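Local atomic coordinates of CRISPR-associated endonuclease Cas12b (Alicyclobacillus acidoterrestris, PDB entry 5U31), a protein that cleaves target DNA as an RNA-guided, divalent-metal-dependent CRISPR endonuclease, recognising a protospacer adjacent motif and protecting its bacterium against mobile genetic elements. Residues Gln120-Phe125 against Met221-Ile226; Leu646-Ala651 against Asn683-Asp688; Gln698-Leu703 against Asp714-Ser719. The protein carries 3 engineered substitutions. All coordinates share one frame; numbering follows the deposited sequence.

Overall arrangement
From the N terminus, the first contact met is interaction 1, where helix 118-130 lies against helix 216-257 within the REC1 domain, a contact beside the PAM duplex that closes a loop of 95 residues. The chain then runs on to the bridge helix region, where interaction 2 sets helix 641-658 against the turn that leads into helix 687-701. Interaction 3 follows at once: the far end of helix 687-701 packs on helix 709-739, with ten residues between the segments. The three loops follow one another, neither nested nor crossed. Interactions 2 and 3 share helix 687-701, with centres about 20 Å apart, whereas the centre of interaction 1 is about 63 Å from that of interaction 2.

Interaction 1: residues Gln120-Phe125 against Met221-Ile226; sequences QIARKF and MFQQAI. With nucleotides of chain D; nucleotides of chain C.
The PAM-reading helix of the REC1 domain, 118-130, is backed here by the long helix 216-257, and Ala122 meets Phe222, Gln223 and Ile226 at the crossing. The two short axes approach to 8.8 Å at 130°. Ala122, small and buried, sits at that approach: its CB points at the other helix, 3.6 Å from CD2 of Phe222 and equally near the backbone CA of Gln223. The Phe222 ring comes obliquely to the methyl, and its rim also reaches the backbone of Ala122, with CE2 3.7 Å from CA. CG of Phe222 lies anti to the backbone N (chi1 -167°), which puts the CD2-CE2 side of the ring over Ala122 and CE2 within 4.5 Å of the Phe125 CB. Over one face of the same ring, offset toward its rim, sits CG1 of Ile226, a turn further on; this CG1 also touches the Ala122 methyl at 4.2 Å. Tyr37 adds an edge-to-face ring contact to Phe222, and Phe125 carries its own ring on to the leucines of helix 93-107.

The DNA lies along the side of helix 118-130 turned from this packing. Gln120 lays its amide group against the cytosine of DC8 of chain D, CD being 3.4 Å from N3, while its CG meets O6 of DG21 of chain C. Arg123 brings its CD to 3.5 Å from O4 of DT7 of chain D, and its NH1 makes a weak hydrogen bond to a thymine O4 of the DNA. Gln223, fully extended, sends NE2 past the junction to a DNA phosphate. No hydrogen bond joins the two segments, and the contact between them is apolar: helix 216-257 packs on the PAM-binding helix through Phe222 and Ile226, while the polar groups of Gln120, Arg123 and Gln223 are turned toward the nucleic acid.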
loop_
_atom_site.group_PDB
_atom_site.type_symbol
_atom_site.label_atom_id
_atom_site.label_comp_id
_atom_site.label_asym_id
_atom_site.label_seq_id
_atom_site.Cartn_x
_atom_site.Cartn_y
_atom_site.Cartn_z
ATOM N N GLN A 120 16.557 -20.459 -18.382
ATOM C CA GLN A 120 17.573 -21.002 -19.273
ATOM C C GLN A 120 18.881 -21.319 -18.565
ATOM O O GLN A 120 19.672 -22.105 -19.096
ATOM C CB GLN A 120 17.824 -20.038 -20.435
ATOM C CG GLN A 120 16.562 -19.717 -21.217
ATOM C CD GLN A 120 16.823 -18.986 -22.520
ATOM O OE1 GLN A 120 17.953 -18.933 -23.009
ATOM N NE2 GLN A 120 15.768 -18.423 -23.094
ATOM N N ILE A 121 19.133 -20.732 -17.390
ATOM C CA ILE A 121 20.332 -21.091 -16.638
ATOM C C ILE A 121 20.165 -22.464 -16.004
ATOM O O ILE A 121 21.081 -23.293 -16.040
ATOM C CB ILE A 121 20.662 -20.016 -15.586
ATOM C CG1 ILE A 121 21.114 -18.727 -16.262
ATOM C CG2 ILE A 121 21.774 -20.491 -14.668
ATOM C CD1 ILE A 121 22.451 -18.859 -16.933
ATOM N N ALA A 122 18.993 -22.733 -15.425
ATOM C CA ALA A 122 18.744 -24.044 -14.837
ATOM C C ALA A 122 18.731 -25.139 -15.899
ATOM O O ALA A 122 19.250 -26.236 -15.667
ATOM C CB ALA A 122 17.430 -24.032 -14.062
ATOM N N ARG A 123 18.137 -24.868 -17.065
ATOM C CA ARG A 123 18.178 -25.846 -18.150
ATOM C C ARG A 123 19.605 -26.099 -18.611
ATOM O O ARG A 123 19.953 -27.218 -19.001
ATOM C CB ARG A 123 17.346 -25.369 -19.340
ATOM C CG ARG A 123 15.867 -25.500 -19.176
ATOM C CD ARG A 123 15.411 -26.877 -19.517
ATOM N NE ARG A 123 14.125 -27.145 -18.899
ATOM C CZ ARG A 123 13.496 -28.304 -18.987
ATOM N NH1 ARG A 123 14.047 -29.285 -19.682
ATOM N NH2 ARG A 123 12.325 -28.475 -18.391
ATOM N N LYS A 124 20.442 -25.067 -18.588
ATOM C CA LYS A 124 21.748 -25.187 -19.213
ATOM C C LYS A 124 22.696 -26.014 -18.361
ATOM O O LYS A 124 23.561 -26.709 -18.902
ATOM C CB LYS A 124 22.314 -23.791 -19.475
ATOM C CG LYS A 124 23.600 -23.741 -20.265
ATOM C CD LYS A 124 23.991 -22.291 -20.509
ATOM C CE LYS A 124 25.290 -22.187 -21.283
ATOM N NZ LYS A 124 25.705 -20.776 -21.485
ATOM N N PHE A 125 22.524 -25.989 -17.037
ATOM C CA PHE A 125 23.561 -26.457 -16.132
ATOM C C PHE A 125 23.217 -27.708 -15.336
ATOM O O PHE A 125 24.141 -28.397 -14.891
ATOM C CB PHE A 125 23.930 -25.346 -15.139
ATOM C CG PHE A 125 24.839 -24.300 -15.711
ATOM C CD1 PHE A 125 24.326 -23.124 -16.232
ATOM C CD2 PHE A 125 26.210 -24.491 -15.724
ATOM C CE1 PHE A 125 25.165 -22.158 -16.757
ATOM C CE2 PHE A 125 27.054 -23.533 -16.248
ATOM C CZ PHE A 125 26.531 -22.363 -16.766
HETATM N N MSE A 221 12.848 -28.452 -9.233
HETATM C CA MSE A 221 13.592 -28.099 -8.034
HETATM C C MSE A 221 14.762 -27.168 -8.317
HETATM O O MSE A 221 15.000 -26.226 -7.572
HETATM C CB MSE A 221 14.107 -29.356 -7.355
HETATM C CG MSE A 221 13.027 -30.275 -6.883
HETATM SE SE MSE A 221 13.782 -32.022 -6.558
HETATM C CE MSE A 221 12.170 -32.957 -6.007
ATOM N N PHE A 222 15.491 -27.434 -9.400
ATOM C CA PHE A 222 16.697 -26.663 -9.671
ATOM C C PHE A 222 16.362 -25.246 -10.121
ATOM O O PHE A 222 17.008 -24.286 -9.684
ATOM C CB PHE A 222 17.552 -27.377 -10.712
ATOM C CG PHE A 222 18.939 -26.829 -10.827
ATOM C CD1 PHE A 222 19.828 -26.928 -9.770
ATOM C CD2 PHE A 222 19.355 -26.217 -11.992
ATOM C CE1 PHE A 222 21.104 -26.424 -9.872
ATOM C CE2 PHE A 222 20.636 -25.709 -12.103
ATOM C CZ PHE A 222 21.510 -25.815 -11.041
ATOM N N GLN A 223 15.356 -25.088 -10.986
ATOM C CA GLN A 223 14.968 -23.744 -11.401
ATOM C C GLN A 223 14.533 -22.900 -10.211
ATOM O O GLN A 223 14.919 -21.732 -10.096
ATOM C CB GLN A 223 13.851 -23.796 -12.439
ATOM C CG GLN A 223 13.421 -22.412 -12.887
ATOM C CD GLN A 223 12.336 -22.425 -13.935
ATOM O OE1 GLN A 223 12.109 -23.434 -14.606
ATOM N NE2 GLN A 223 11.647 -21.295 -14.079
ATOM N N GLN A 224 13.739 -23.474 -9.306
ATOM C CA GLN A 224 13.243 -22.705 -8.174
ATOM C C GLN A 224 14.355 -22.330 -7.205
ATOM O O GLN A 224 14.184 -21.392 -6.418
ATOM C CB GLN A 224 12.136 -23.479 -7.458
ATOM C CG GLN A 224 10.848 -23.545 -8.266
ATOM C CD GLN A 224 9.662 -24.040 -7.467
ATOM O OE1 GLN A 224 9.162 -23.347 -6.582
ATOM N NE2 GLN A 224 9.197 -25.243 -7.781
ATOM N N ALA A 225 15.487 -23.031 -7.257
ATOM C CA ALA A 225 16.645 -22.649 -6.461
ATOM C C ALA A 225 17.400 -21.498 -7.109
ATOM O O ALA A 225 17.873 -20.590 -6.418
ATOM C CB ALA A 225 17.565 -23.853 -6.269
ATOM N N ILE A 226 17.524 -21.532 -8.436
ATOM C CA ILE A 226 18.122 -20.422 -9.166
ATOM C C ILE A 226 17.309 -19.150 -8.958
ATOM O O ILE A 226 17.865 -18.070 -8.719
ATOM C CB ILE A 226 18.241 -20.784 -10.658
ATOM C CG1 ILE A 226 19.132 -22.014 -10.847
ATOM C CG2 ILE A 226 18.796 -19.624 -11.440
ATOM C CD1 ILE A 226 20.596 -21.768 -10.560
ATOM P P DC D 8 22.025 -22.071 -28.873
ATOM O OP1 DC D 8 22.963 -21.836 -29.983
ATOM O OP2 DC D 8 22.358 -21.582 -27.521
ATOM O "O5'" DC D 8 20.644 -21.410 -29.299
ATOM C "C5'" DC D 8 19.441 -21.902 -28.766
ATOM C "C4'" DC D 8 18.287 -21.014 -29.160
ATOM O "O4'" DC D 8 17.135 -21.378 -28.372
ATOM C "C3'" DC D 8 18.506 -19.535 -28.885
ATOM O "O3'" DC D 8 17.687 -18.744 -29.741
ATOM C "C2'" DC D 8 18.080 -19.412 -27.428
ATOM C "C1'" DC D 8 16.946 -20.437 -27.330
ATOM N N1 DC D 8 16.929 -21.166 -26.031
ATOM C C2 DC D 8 15.776 -21.144 -25.249
ATOM O O2 DC D 8 14.783 -20.530 -25.661
ATOM N N3 DC D 8 15.776 -21.804 -24.062
ATOM C C4 DC D 8 16.869 -22.459 -23.661
ATOM N N4 DC D 8 16.824 -23.094 -22.488
ATOM C C5 DC D 8 18.058 -22.484 -24.444
ATOM C C6 DC D 8 18.043 -21.831 -25.609
ATOM P P DG C 21 3.815 -20.914 -17.485
ATOM O OP1 DG C 21 2.894 -19.760 -17.520
ATOM O OP2 DG C 21 3.393 -22.206 -18.068
ATOM O "O5'" DG C 21 5.159 -20.498 -18.221
ATOM C "C5'" DG C 21 6.041 -21.497 -18.718
ATOM C "C4'" DG C 21 6.646 -21.036 -20.027
ATOM O "O4'" DG C 21 8.085 -20.945 -19.912
ATOM C "C3'" DG C 21 6.367 -21.931 -21.230
ATOM O "O3'" DG C 21 5.862 -21.147 -22.281
ATOM C "C2'" DG C 21 7.737 -22.514 -21.579
ATOM C "C1'" DG C 21 8.654 -21.404 -21.107
ATOM N N9 DG C 21 10.015 -21.828 -20.822
ATOM C C8 DG C 21 10.464 -22.463 -19.691
ATOM N N7 DG C 21 11.745 -22.700 -19.706
ATOM C C5 DG C 21 12.172 -22.184 -20.924
ATOM C C6 DG C 21 13.465 -22.151 -21.499
ATOM O O6 DG C 21 14.527 -22.581 -21.030
ATOM N N1 DG C 21 13.454 -21.545 -22.749
ATOM C C2 DG C 21 12.341 -21.032 -23.364
ATOM N N2 DG C 21 12.530 -20.484 -24.568
ATOM N N3 DG C 21 11.128 -21.045 -22.835
ATOM C C4 DG C 21 11.119 -21.640 -21.619
ATOM P P DT D 7 23.920 -27.864 -25.455
ATOM O OP1 DT D 7 25.204 -27.852 -26.195
ATOM O OP2 DT D 7 23.905 -27.584 -24.000
ATOM O "O5'" DT D 7 22.935 -26.850 -26.194
ATOM C "C5'" DT D 7 22.819 -26.891 -27.596
ATOM C "C4'" DT D 7 21.750 -25.936 -28.065
ATOM O "O4'" DT D 7 20.488 -26.283 -27.433
ATOM C "C3'" DT D 7 22.006 -24.459 -27.721
ATOM O "O3'" DT D 7 21.685 -23.644 -28.848
ATOM C "C2'" DT D 7 21.049 -24.215 -26.559
ATOM C "C1'" DT D 7 19.890 -25.108 -26.957
ATOM N N1 DT D 7 18.985 -25.438 -25.829
ATOM C C2 DT D 7 17.628 -25.274 -25.987
ATOM O O2 DT D 7 17.117 -24.878 -27.019
ATOM N N3 DT D 7 16.883 -25.590 -24.887
ATOM C C4 DT D 7 17.348 -26.043 -23.669
ATOM O O4 DT D 7 16.598 -26.297 -22.740
ATOM C C5 DT D 7 18.777 -26.193 -23.567
ATOM C C7 DT D 7 19.391 -26.672 -22.287
ATOM C C6 DT D 7 19.521 -25.879 -24.637
#

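Interaction 2: residues Leu646-Ala651 against Asn683-Asp688; sequences LRTQLA and NHMTPD. With SO4 (sulfate ion), chain G.
OE1 of Gln649 is gripped by two donors from one residue, the hydroxyl and the backbone amide of Thr686. The hydroxyl bond is the shorter, OG1 to OE1 at 2.8 Å, and it arrives in the plane of the Gln649 carbonyl. The amide bond, from Thr686 N to OE1 at 3.0 Å, is fairly straight at the hydrogen (157°), although its donor is tilted 23° from that plane. Gln649 gets there by reaching: its chain is extended beyond CG (chi2 -164°), which takes the amide out from helix 641-658 to cross the Thr686 side chain at about a right angle. At the other end of the same amide, NE2 gives a hydrogen bond to OE1 of Gln730 on helix 709-739. With both ends held, rotation of the amide about its last bond should be restricted.

Nearer the helix, the CG of Gln649 packs on CB of Met685, present as selenomethionine, at 3.7 Å, the two chains crossing obliquely. Thr648 brings OG1 to 3.8 Å from CG of Met685 and also approaches CB of His684, but by van der Waals contact alone, since the hydroxyl bonds Gln645 O within its own helix. On another side of the helix, Arg647 makes two weak hydrogen bonds to a sulfate, probably from the crystallisation liquor; NH1 is 3.0 Å from O3, and Arg644 shares the ion.

Thr686 stands at the N-cap of helix 687-701, with its hydroxyl also accepting a weak bond from Trp689 N. This is a helix start of the classic threonine N-cap kind, docked by its capping residue and the preceding Met685 onto the bridge helix region and so joining that region to REC2.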
loop_
_atom_site.group_PDB
_atom_site.type_symbol
_atom_site.label_atom_id
_atom_site.label_comp_id
_atom_site.label_asym_id
_atom_site.label_seq_id
_atom_site.Cartn_x
_atom_site.Cartn_y
_atom_site.Cartn_z
ATOM N N LEU A 646 -17.611 -0.426 27.631
ATOM C CA LEU A 646 -16.479 -1.129 28.218
ATOM C C LEU A 646 -15.189 -0.339 28.059
ATOM O O LEU A 646 -14.329 -0.369 28.948
ATOM C CB LEU A 646 -16.343 -2.513 27.582
ATOM C CG LEU A 646 -17.560 -3.436 27.696
ATOM C CD1 LEU A 646 -17.384 -4.642 26.804
ATOM C CD2 LEU A 646 -17.800 -3.871 29.131
ATOM N N ARG A 647 -15.040 0.383 26.948
ATOM C CA ARG A 647 -13.805 1.121 26.712
ATOM C C ARG A 647 -13.592 2.196 27.774
ATOM O O ARG A 647 -12.485 2.337 28.308
ATOM C CB ARG A 647 -13.817 1.728 25.307
ATOM C CG ARG A 647 -12.477 2.287 24.869
ATOM C CD ARG A 647 -12.647 3.404 23.857
ATOM N NE ARG A 647 -12.961 2.903 22.524
ATOM C CZ ARG A 647 -13.247 3.683 21.488
ATOM N NH1 ARG A 647 -13.516 3.146 20.307
ATOM N NH2 ARG A 647 -13.269 5.002 21.633
ATOM N N THR A 648 -14.643 2.949 28.110
ATOM C CA THR A 648 -14.503 3.971 29.144
ATOM C C THR A 648 -14.466 3.370 30.542
ATOM O O THR A 648 -13.837 3.943 31.437
ATOM C CB THR A 648 -15.635 4.997 29.059
ATOM O OG1 THR A 648 -16.851 4.417 29.546
ATOM C CG2 THR A 648 -15.830 5.466 27.625
ATOM N N GLN A 649 -15.137 2.234 30.755
ATOM C CA GLN A 649 -15.031 1.552 32.042
ATOM C C GLN A 649 -13.593 1.141 32.323
ATOM O O GLN A 649 -13.108 1.288 33.450
ATOM C CB GLN A 649 -15.949 0.329 32.075
ATOM C CG GLN A 649 -17.434 0.650 32.069
ATOM C CD GLN A 649 -18.295 -0.530 32.495
ATOM O OE1 GLN A 649 -19.481 -0.375 32.779
ATOM N NE2 GLN A 649 -17.698 -1.713 32.547
ATOM N N LEU A 650 -12.894 0.628 31.307
ATOM C CA LEU A 650 -11.497 0.249 31.483
ATOM C C LEU A 650 -10.624 1.460 31.786
ATOM O O LEU A 650 -9.648 1.348 32.537
ATOM C CB LEU A 650 -10.984 -0.464 30.231
ATOM C CG LEU A 650 -10.244 -1.790 30.416
ATOM C CD1 LEU A 650 -9.444 -2.136 29.166
ATOM C CD2 LEU A 650 -9.354 -1.749 31.646
ATOM N N ALA A 651 -10.958 2.621 31.215
ATOM C CA ALA A 651 -10.133 3.809 31.408
ATOM C C ALA A 651 -10.143 4.276 32.855
ATOM O O ALA A 651 -9.146 4.829 33.334
ATOM C CB ALA A 651 -10.604 4.932 30.488
ATOM N N ASN A 683 -22.721 9.570 31.513
ATOM C CA ASN A 683 -23.465 8.310 31.444
ATOM C C ASN A 683 -22.948 7.424 30.311
ATOM O O ASN A 683 -23.711 6.911 29.491
ATOM C CB ASN A 683 -24.965 8.563 31.306
ATOM C CG ASN A 683 -25.533 9.329 32.483
ATOM O OD1 ASN A 683 -25.182 9.069 33.634
ATOM N ND2 ASN A 683 -26.407 10.285 32.198
ATOM N N HIS A 684 -21.627 7.245 30.280
ATOM C CA HIS A 684 -20.972 6.451 29.250
ATOM C C HIS A 684 -20.772 4.995 29.651
ATOM O O HIS A 684 -20.649 4.138 28.768
ATOM C CB HIS A 684 -19.618 7.074 28.896
ATOM C CG HIS A 684 -19.722 8.293 28.036
ATOM N ND1 HIS A 684 -20.857 8.599 27.315
ATOM C CD2 HIS A 684 -18.834 9.280 27.774
ATOM C CE1 HIS A 684 -20.664 9.723 26.648
ATOM N NE2 HIS A 684 -19.444 10.157 26.910
HETATM N N MSE A 685 -20.737 4.696 30.945
HETATM C CA MSE A 685 -20.555 3.328 31.419
HETATM C C MSE A 685 -21.870 2.562 31.486
HETATM O O MSE A 685 -22.936 3.105 31.195
HETATM C CB MSE A 685 -19.909 3.315 32.805
HETATM C CG MSE A 685 -18.648 4.145 32.926
HETATM SE SE MSE A 685 -17.963 4.148 34.751
HETATM C CE MSE A 685 -16.597 5.522 34.556
ATOM N N THR A 686 -21.780 1.297 31.878
ATOM C CA THR A 686 -22.976 0.524 32.156
ATOM C C THR A 686 -23.462 0.830 33.571
ATOM O O THR A 686 -22.668 1.205 34.436
ATOM C CB THR A 686 -22.699 -0.971 32.016
ATOM O OG1 THR A 686 -22.016 -1.445 33.182
ATOM C CG2 THR A 686 -21.842 -1.238 30.785
ATOM N N PRO A 687 -24.766 0.693 33.827
ATOM C CA PRO A 687 -25.265 1.023 35.174
ATOM C C PRO A 687 -24.685 0.142 36.269
ATOM O O PRO A 687 -24.166 0.662 37.265
ATOM C CB PRO A 687 -26.785 0.850 35.030
ATOM C CG PRO A 687 -26.963 -0.051 33.848
ATOM C CD PRO A 687 -25.853 0.304 32.913
ATOM N N ASP A 688 -24.739 -1.181 36.105
ATOM C CA ASP A 688 -24.401 -2.077 37.208
ATOM C C ASP A 688 -22.912 -2.038 37.537
ATOM O O ASP A 688 -22.533 -2.135 38.710
ATOM C CB ASP A 688 -24.849 -3.501 36.883
ATOM C CG ASP A 688 -24.386 -3.960 35.518
ATOM O OD1 ASP A 688 -23.334 -4.629 35.436
ATOM O OD2 ASP A 688 -25.072 -3.639 34.525
HETATM S S SO4 G . -13.124 6.280 18.068
HETATM O O1 SO4 G . -14.443 6.198 18.693
HETATM O O2 SO4 G . -12.420 7.442 18.596
HETATM O O3 SO4 G . -12.339 5.076 18.341
HETATM O O4 SO4 G . -13.288 6.444 16.626
#

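Interaction 3: residues Gln698-Leu703 against Asp714-Ser719; sequences QKLKSL and DAVYES
Apolar contact does the work between these two REC2 helices, and Leu700 carries most of it. Its two methyls lie against Ala715, Val716 and Ser719: CD2 is 3.9 Å from CG2 of Val716 and 4.2 Å from CB of Ala715, while CD1 is the one near Ser719. The Leu700 and Val716 side chains cross at about a right angle. Leu703, just past the end of helix 687-701, adds a looser touch from its CD1 to the same Ala715 methyl, 4.4 Å away. Leu656 of helix 641-658 packs on both Leu700 and Ser719, and Trp671 also touches Leu700.

Two serine hydroxyls bond within their own segments. OG of Ser719 sits between its backbone N and carbonyl carbon (chi1 60°) and bonds Val716 O at 2.8 Å, presenting itself to CD1 of Leu700 merely as a neighbour at 4.0 Å. Ser702, where the first helix ends, likewise gives its hydroxyl to Lys699 O at 2.8 Å, from above the carbonyl plane.

With no hydrogen bond crossing between the segments, the junction is held by hydrophobic packing, and the buried Ser719 hydroxyl is satisfied within its own helix.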
loop_
_atom_site.group_PDB
_atom_site.type_symbol
_atom_site.label_atom_id
_atom_site.label_comp_id
_atom_site.label_asym_id
_atom_site.label_seq_id
_atom_site.Cartn_x
_atom_site.Cartn_y
_atom_site.Cartn_z
ATOM N N GLN A 698 -16.498 4.893 47.566
ATOM C CA GLN A 698 -16.965 5.328 48.879
ATOM C C GLN A 698 -16.404 4.455 49.991
ATOM O O GLN A 698 -16.260 4.915 51.129
ATOM C CB GLN A 698 -18.492 5.333 48.919
ATOM C CG GLN A 698 -19.129 6.280 47.914
ATOM C CD GLN A 698 -20.639 6.329 48.033
ATOM O OE1 GLN A 698 -21.210 5.869 49.022
ATOM N NE2 GLN A 698 -21.296 6.884 47.019
ATOM N N LYS A 699 -16.080 3.198 49.685
ATOM C CA LYS A 699 -15.413 2.349 50.664
ATOM C C LYS A 699 -13.994 2.833 50.936
ATOM O O LYS A 699 -13.547 2.850 52.089
ATOM C CB LYS A 699 -15.405 0.900 50.178
ATOM C CG LYS A 699 -14.680 -0.063 51.099
ATOM C CD LYS A 699 -14.682 -1.471 50.530
ATOM C CE LYS A 699 -13.991 -2.448 51.469
ATOM N NZ LYS A 699 -13.965 -3.830 50.912
ATOM N N LEU A 700 -13.274 3.234 49.887
ATOM C CA LEU A 700 -11.916 3.732 50.071
ATOM C C LEU A 700 -11.908 5.138 50.659
ATOM O O LEU A 700 -10.943 5.519 51.332
ATOM C CB LEU A 700 -11.161 3.701 48.742
ATOM C CG LEU A 700 -10.966 2.326 48.099
ATOM C CD1 LEU A 700 -10.446 2.473 46.688
ATOM C CD2 LEU A 700 -10.019 1.478 48.922
ATOM N N LYS A 701 -12.964 5.919 50.419
ATOM C CA LYS A 701 -13.044 7.249 51.013
ATOM C C LYS A 701 -13.102 7.176 52.534
ATOM O O LYS A 701 -12.553 8.047 53.217
ATOM C CB LYS A 701 -14.254 8.004 50.459
ATOM C CG LYS A 701 -14.154 8.301 48.968
ATOM C CD LYS A 701 -15.442 8.879 48.397
ATOM C CE LYS A 701 -15.629 10.334 48.790
ATOM N NZ LYS A 701 -16.721 10.966 48.001
ATOM N N SER A 702 -13.742 6.143 53.079
ATOM C CA SER A 702 -13.793 5.934 54.520
ATOM C C SER A 702 -12.538 5.259 55.061
ATOM O O SER A 702 -12.500 4.910 56.246
ATOM C CB SER A 702 -15.027 5.108 54.891
ATOM O OG SER A 702 -14.955 3.805 54.339
ATOM N N LEU A 703 -11.521 5.059 54.219
ATOM C CA LEU A 703 -10.233 4.542 54.651
ATOM C C LEU A 703 -9.067 5.458 54.313
ATOM O O LEU A 703 -8.031 5.376 54.983
ATOM C CB LEU A 703 -9.967 3.160 54.029
ATOM C CG LEU A 703 -11.008 2.067 54.276
ATOM C CD1 LEU A 703 -10.577 0.762 53.619
ATOM C CD2 LEU A 703 -11.237 1.872 55.764
ATOM N N ASP A 714 -3.427 -2.535 50.015
ATOM C CA ASP A 714 -3.975 -3.883 49.916
ATOM C C ASP A 714 -5.469 -3.862 49.621
ATOM O O ASP A 714 -5.979 -4.769 48.955
ATOM C CB ASP A 714 -3.699 -4.657 51.202
ATOM C CG ASP A 714 -3.800 -6.154 51.008
ATOM O OD1 ASP A 714 -2.747 -6.800 50.824
ATOM O OD2 ASP A 714 -4.932 -6.681 51.023
ATOM N N ALA A 715 -6.186 -2.844 50.102
ATOM C CA ALA A 715 -7.618 -2.760 49.835
ATOM C C ALA A 715 -7.893 -2.245 48.427
ATOM O O ALA A 715 -8.859 -2.675 47.788
ATOM C CB ALA A 715 -8.297 -1.869 50.875
ATOM N N VAL A 716 -7.059 -1.327 47.933
ATOM C CA VAL A 716 -7.210 -0.842 46.564
ATOM C C VAL A 716 -7.067 -1.991 45.573
ATOM O O VAL A 716 -7.840 -2.104 44.615
ATOM C CB VAL A 716 -6.193 0.279 46.280
ATOM C CG1 VAL A 716 -6.201 0.652 44.804
ATOM C CG2 VAL A 716 -6.493 1.493 47.146
ATOM N N TYR A 717 -6.084 -2.867 45.795
ATOM C CA TYR A 717 -5.898 -4.006 44.901
ATOM C C TYR A 717 -7.033 -5.014 45.028
ATOM O O TYR A 717 -7.358 -5.703 44.054
ATOM C CB TYR A 717 -4.552 -4.678 45.174
ATOM C CG TYR A 717 -3.366 -3.953 44.568
ATOM C CD1 TYR A 717 -2.616 -4.531 43.551
ATOM C CD2 TYR A 717 -3.002 -2.687 45.008
ATOM C CE1 TYR A 717 -1.532 -3.867 42.995
ATOM C CE2 TYR A 717 -1.924 -2.018 44.461
ATOM C CZ TYR A 717 -1.192 -2.610 43.455
ATOM O OH TYR A 717 -0.119 -1.942 42.909
ATOM N N GLU A 718 -7.647 -5.117 46.211
ATOM C CA GLU A 718 -8.773 -6.028 46.379
ATOM C C GLU A 718 -10.057 -5.463 45.790
ATOM O O GLU A 718 -10.956 -6.230 45.429
ATOM C CB GLU A 718 -8.973 -6.367 47.858
ATOM C CG GLU A 718 -7.985 -7.394 48.391
ATOM C CD GLU A 718 -8.342 -7.888 49.782
ATOM O OE1 GLU A 718 -9.319 -7.374 50.368
ATOM O OE2 GLU A 718 -7.645 -8.793 50.289
ATOM N N SER A 719 -10.169 -4.138 45.690
ATOM C CA SER A 719 -11.308 -3.547 45.000
ATOM C C SER A 719 -11.127 -3.556 43.490
ATOM O O SER A 719 -12.123 -3.527 42.759
ATOM C CB SER A 719 -11.549 -2.117 45.492
ATOM O OG SER A 719 -10.427 -1.287 45.258
#